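Local coordinates for protein concanavalin B (Canavalia ensiformis, PDB 6CAF) that may act as a carbohydrate-binding seed protein, built on the chitinase-like fold of glycosyl hydrolase family 18, at residues I68-L73 with A127-T132; E169-I174 with F182-A187. All blocks are in the same frame, centred on the assembly; numbering follows the deposited sequence.

From the N terminus the chain runs through strands 31-36 and 55-64 into the long loop that holds residues 68-73. Contact 1 opens there and closes 53 residues later, when helix 120-135 comes back to the loop after helix 91-99 and strand 103-109. The chain then passes through strand 150-154 to contact 2, which folds helix 164-178 back on strand 183-186, with seven residues between its segments. The two are in series, neither nesting nor crossing. Their centres lie about 14 Å apart, and neighbouring helices join them: Ala127 CB meets Glu170 CB at 3.6 Å, and His131 and Ile174 also pack. Loop, two helices and barrel strand are thus layered in one sector of the fold.

Contact 1 of 2, residues I68-L73 with A127-T132; sequences IRKPEL and AEYLHT
Lys70 begins the contact, its CG 3.8 Å from CE1 of Tyr129. The lysine chain crosses the tyrosine side chain at about a right angle, approaching the ring obliquely. Pro71 makes the main apolar touch. Its CD stands 3.6 Å from the centroid of the Tyr129 ring and 10° off the ring normal, a CH-pi contact centred on one face. The remaining proline carbons lie toward the phenolic end of the ring: CG is 3.9 Å from Tyr129 CE2, and CB is 3.7 Å from Tyr129 OH. That hydroxyl passes on to the backbone of the same residue, donating a very short hydrogen bond of 2.5 Å from Tyr129 OH to Pro71 O. Face and hydroxyl of one tyrosine thus both meet one proline. The tyrosine CG lies anti to the backbone N (chi1 164°), which carries the ring out from the helix to meet the loop. A phenylalanine here would lack the hydroxyl, and Pro71 O would probably be left without this hydrogen bond. At Glu72, in one of its two modelled conformers, the side chain turns back along its own segment, where OE1 accepts from Leu73 N at 3.1 Å. The 68-73 segment has no regular secondary structure and follows strand 55-64 in this TIM-barrel protein. Tyr129 also touches Leu61 of that strand and meets the ring of Tyr133 one helical turn on, while Pro71 packs on Phe64 of the strand and on Tyr122 and Leu126 of helix 120-135, whose Ala127 and His131 pack on helix 164-178.

Contact 2 of 2, residues E169-I174 with F182-A187; sequences EELYQI and FLLSAA
A helix lies against the barrel strand that follows it in the beta-alpha-beta unit of strand 150-154, helix 164-178 and strand 183-186, with Leu184 making the largest share of the contact. Its side chain points from the strand toward the helix and divides its two methyls between successive helical residues. CD2 faces Leu171, 3.9 Å from Leu171 CD1 and equally near that residue's CB, so one methyl rests on both the root and the tip of its partner. The two leucine side chains cross obliquely. CD1 goes to the helix backbone instead, 4.0 Å from Tyr172 N, and also lies at the edge of the tyrosine ring, 4.2 Å from Tyr172 CD1. In Leu184 the CG is turned away from the carbonyl carbon (chi1 -67°), and from there the branch spreads over both neighbours. This is the inward-facing side of a helix in a TIM barrel, where apolar residues of the outer helical layer fit against those of the parallel strands; Leu171 also touches Phe153 and Leu184 touches Ile151, both on strand 150-154. Phe182, just before the strand, meets the helix differently. Its CB leaves to one side, but a first torsion that sets CG astride the main chain (chi1 66°) swings the ring back toward the helix. There CZ comes 3.6 Å from Leu171 O, and CE1 lies 4.0 Å from the same oxygen, which meets the rim of the ring. No hydrogen bond joins the two segments. Beyond them, the Tyr172 ring stacks with His205, and Phe182 O accepts a hydrogen bond from Lys175 NZ of helix 164-178.

Contact 1 of 2, residues I68-L73 with A127-T132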
# COMPACT_ATOMS: atom_id res chain seq x y z
N ILE A 68 1.16 18.00 15.61
CA ILE A 68 1.09 18.34 14.20
C ILE A 68 -0.39 18.40 13.80
O ILE A 68 -1.04 17.40 13.50
CB ILE A 68 1.89 17.36 13.37
CG1 ILE A 68 3.36 17.37 13.88
CG2 ILE A 68 1.80 17.75 11.91
CD1 ILE A 68 4.31 16.49 13.12
N ARG A 69 -0.93 19.61 13.85
CA ARG A 69 -2.35 19.83 13.71
C ARG A 69 -2.81 19.61 12.26
O ARG A 69 -3.92 19.13 12.00
CB ARG A 69 -2.69 21.25 14.21
CG ARG A 69 -4.13 21.69 14.11
CD ARG A 69 -4.86 21.30 15.37
NE ARG A 69 -6.25 21.75 15.38
CZ ARG A 69 -7.23 21.02 15.90
NH1 ARG A 69 -6.95 19.82 16.42
NH2 ARG A 69 -8.46 21.47 15.87
N LYS A 70 -1.94 19.96 11.32
CA LYS A 70 -2.26 19.87 9.90
C LYS A 70 -1.08 19.29 9.16
O LYS A 70 -0.24 20.02 8.64
CB LYS A 70 -2.58 21.24 9.32
CG LYS A 70 -3.27 21.14 7.97
CD LYS A 70 -3.67 22.50 7.40
CE LYS A 70 -4.39 22.33 6.07
NZ LYS A 70 -4.97 23.61 5.56
N PRO A 71 -0.99 17.96 9.12
CA PRO A 71 0.15 17.35 8.47
C PRO A 71 0.35 17.83 7.04
O PRO A 71 -0.60 18.03 6.30
CB PRO A 71 -0.18 15.85 8.52
CG PRO A 71 -0.99 15.71 9.76
CD PRO A 71 -1.82 16.97 9.82
N GLU A 72 1.61 18.04 6.69
CA GLU A 72 1.96 18.47 5.36
C GLU A 72 2.59 17.35 4.56
O GLU A 72 3.36 16.54 5.09
CB GLU A 72 2.91 19.64 5.43
CG GLU A 72 3.25 20.19 4.06
CD GLU A 72 2.06 20.84 3.32
OE1 GLU A 72 1.16 20.16 2.71
OE2 GLU A 72 2.03 22.08 3.34
N LEU A 73 2.23 17.28 3.29
CA LEU A 73 2.74 16.25 2.42
C LEU A 73 4.02 16.72 1.73
O LEU A 73 4.06 17.81 1.14
CB LEU A 73 1.67 15.87 1.40
CG LEU A 73 2.03 14.68 0.51
CD1 LEU A 73 2.12 13.40 1.32
CD2 LEU A 73 0.99 14.55 -0.57
N ALA A 127 -7.84 11.14 11.78
CA ALA A 127 -8.82 10.55 10.90
C ALA A 127 -9.70 11.61 10.25
O ALA A 127 -10.00 11.55 9.06
CB ALA A 127 -9.67 9.56 11.69
N GLU A 128 -10.13 12.59 11.04
CA GLU A 128 -10.92 13.68 10.51
C GLU A 128 -10.15 14.49 9.48
O GLU A 128 -10.69 14.86 8.44
CB GLU A 128 -11.42 14.59 11.64
CG GLU A 128 -12.55 13.96 12.47
CD GLU A 128 -13.86 13.89 11.73
OE1 GLU A 128 -14.22 14.90 11.04
OE2 GLU A 128 -14.61 12.90 11.86
N TYR A 129 -8.90 14.77 9.80
CA TYR A 129 -8.04 15.47 8.84
C TYR A 129 -7.95 14.72 7.51
O TYR A 129 -8.10 15.32 6.42
CB TYR A 129 -6.66 15.69 9.45
CG TYR A 129 -5.56 16.06 8.45
CD1 TYR A 129 -5.33 17.32 8.04
CD2 TYR A 129 -4.77 15.04 7.93
CE1 TYR A 129 -4.29 17.59 7.11
CE2 TYR A 129 -3.78 15.26 7.04
CZ TYR A 129 -3.51 16.51 6.62
OH TYR A 129 -2.44 16.52 5.68
N LEU A 130 -7.71 13.41 7.60
CA LEU A 130 -7.63 12.63 6.39
C LEU A 130 -8.94 12.69 5.60
O LEU A 130 -8.95 12.82 4.36
CB LEU A 130 -7.22 11.20 6.68
CG LEU A 130 -5.81 11.06 7.27
CD1 LEU A 130 -5.60 9.67 7.80
CD2 LEU A 130 -4.76 11.38 6.23
N HIS A 131 -10.05 12.61 6.32
CA HIS A 131 -11.31 12.65 5.64
C HIS A 131 -11.60 14.01 4.98
O HIS A 131 -11.96 14.08 3.80
CB HIS A 131 -12.44 12.26 6.60
CG HIS A 131 -13.74 12.17 5.92
ND1 HIS A 131 -14.73 13.12 6.07
CD2 HIS A 131 -14.21 11.27 5.03
CE1 HIS A 131 -15.77 12.79 5.33
NE2 HIS A 131 -15.48 11.68 4.68
N THR A 132 -11.42 15.08 5.76
CA THR A 132 -11.71 16.40 5.30
C THR A 132 -10.85 16.80 4.12
O THR A 132 -11.33 17.42 3.16
CB THR A 132 -11.55 17.42 6.45
OG1 THR A 132 -12.46 17.07 7.49
CG2 THR A 132 -11.70 18.82 5.98

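Contact 2 of 2, residues E169-I174 with F182-A187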
# COMPACT_ATOMS: atom_id res chain seq x y z
N GLU A 169 -9.82 2.51 13.60
CA GLU A 169 -11.17 2.54 14.12
C GLU A 169 -11.88 3.84 13.79
O GLU A 169 -13.05 3.87 13.39
CB GLU A 169 -11.12 2.37 15.63
CG GLU A 169 -12.47 2.51 16.32
CD GLU A 169 -13.44 1.41 15.96
OE1 GLU A 169 -12.95 0.30 15.70
OE2 GLU A 169 -14.66 1.67 15.95
N GLU A 170 -11.17 4.95 13.97
CA GLU A 170 -11.77 6.24 13.73
C GLU A 170 -12.08 6.46 12.24
O GLU A 170 -13.12 7.00 11.88
CB GLU A 170 -10.93 7.38 14.31
CG GLU A 170 -10.77 7.33 15.82
CD GLU A 170 -12.00 7.42 16.68
OE1 GLU A 170 -13.11 7.65 16.19
OE2 GLU A 170 -11.83 7.25 17.92
N LEU A 171 -11.16 6.03 11.37
CA LEU A 171 -11.44 6.11 9.95
C LEU A 171 -12.62 5.21 9.56
O LEU A 171 -13.46 5.61 8.75
CB LEU A 171 -10.19 5.74 9.13
CG LEU A 171 -9.14 6.81 9.05
CD1 LEU A 171 -7.82 6.22 8.57
CD2 LEU A 171 -9.56 7.94 8.14
N TYR A 172 -12.65 4.02 10.12
CA TYR A 172 -13.72 3.11 9.83
C TYR A 172 -15.09 3.68 10.25
O TYR A 172 -16.08 3.58 9.54
CB TYR A 172 -13.44 1.79 10.55
CG TYR A 172 -14.44 0.78 10.11
CD1 TYR A 172 -14.27 0.09 8.89
CD2 TYR A 172 -15.51 0.53 10.82
CE1 TYR A 172 -15.21 -0.79 8.43
CE2 TYR A 172 -16.49 -0.38 10.39
CZ TYR A 172 -16.31 -1.04 9.20
OH TYR A 172 -17.21 -1.94 8.68
N GLN A 173 -15.11 4.34 11.40
CA GLN A 173 -16.35 4.93 11.88
C GLN A 173 -16.81 6.08 10.98
O GLN A 173 -18.00 6.22 10.70
CB GLN A 173 -16.23 5.38 13.33
CG GLN A 173 -16.12 4.22 14.32
CD GLN A 173 -17.34 3.33 14.30
OE1 GLN A 173 -18.46 3.82 14.11
NE2 GLN A 173 -17.14 2.03 14.47
N ILE A 174 -15.87 6.89 10.51
CA ILE A 174 -16.17 7.99 9.60
C ILE A 174 -16.80 7.42 8.32
O ILE A 174 -17.71 8.03 7.75
CB ILE A 174 -14.90 8.85 9.33
CG1 ILE A 174 -14.56 9.71 10.53
CG2 ILE A 174 -15.09 9.72 8.08
CD1 ILE A 174 -13.13 10.25 10.47
N PHE A 182 -14.55 4.73 0.65
CA PHE A 182 -13.10 4.63 0.68
C PHE A 182 -12.68 3.35 1.37
O PHE A 182 -13.37 2.82 2.24
CB PHE A 182 -12.40 5.88 1.24
CG PHE A 182 -12.65 6.14 2.70
CD1 PHE A 182 -11.92 5.50 3.68
CD2 PHE A 182 -13.59 7.06 3.09
CE1 PHE A 182 -12.15 5.77 5.01
CE2 PHE A 182 -13.82 7.32 4.41
CZ PHE A 182 -13.10 6.68 5.37
N LEU A 183 -11.50 2.90 0.97
CA LEU A 183 -10.93 1.66 1.45
C LEU A 183 -9.82 1.93 2.46
O LEU A 183 -9.24 3.02 2.51
CB LEU A 183 -10.35 0.88 0.27
CG LEU A 183 -11.39 0.50 -0.77
CD1 LEU A 183 -10.73 0.07 -2.07
CD2 LEU A 183 -12.33 -0.58 -0.26
N LEU A 184 -9.56 0.91 3.27
CA LEU A 184 -8.54 0.96 4.28
C LEU A 184 -7.62 -0.23 4.07
O LEU A 184 -8.08 -1.38 3.95
CB LEU A 184 -9.18 0.93 5.66
CG LEU A 184 -9.97 2.20 5.96
CD1 LEU A 184 -10.96 2.01 7.07
CD2 LEU A 184 -9.05 3.36 6.23
N SER A 185 -6.31 0.00 4.04
CA SER A 185 -5.36 -1.10 3.81
C SER A 185 -4.15 -0.95 4.68
O SER A 185 -3.92 0.11 5.26
CB SER A 185 -4.98 -1.15 2.35
OG SER A 185 -4.35 0.00 1.92
N ALA A 186 -3.38 -2.03 4.76
CA ALA A 186 -2.18 -2.07 5.59
C ALA A 186 -1.07 -2.80 4.88
O ALA A 186 -1.33 -3.66 4.03
CB ALA A 186 -2.46 -2.76 6.89
N ALA A 187 0.16 -2.49 5.28
CA ALA A 187 1.35 -3.21 4.77
C ALA A 187 2.21 -3.68 5.95
O ALA A 187 3.25 -3.08 6.25
CB ALA A 187 2.17 -2.34 3.83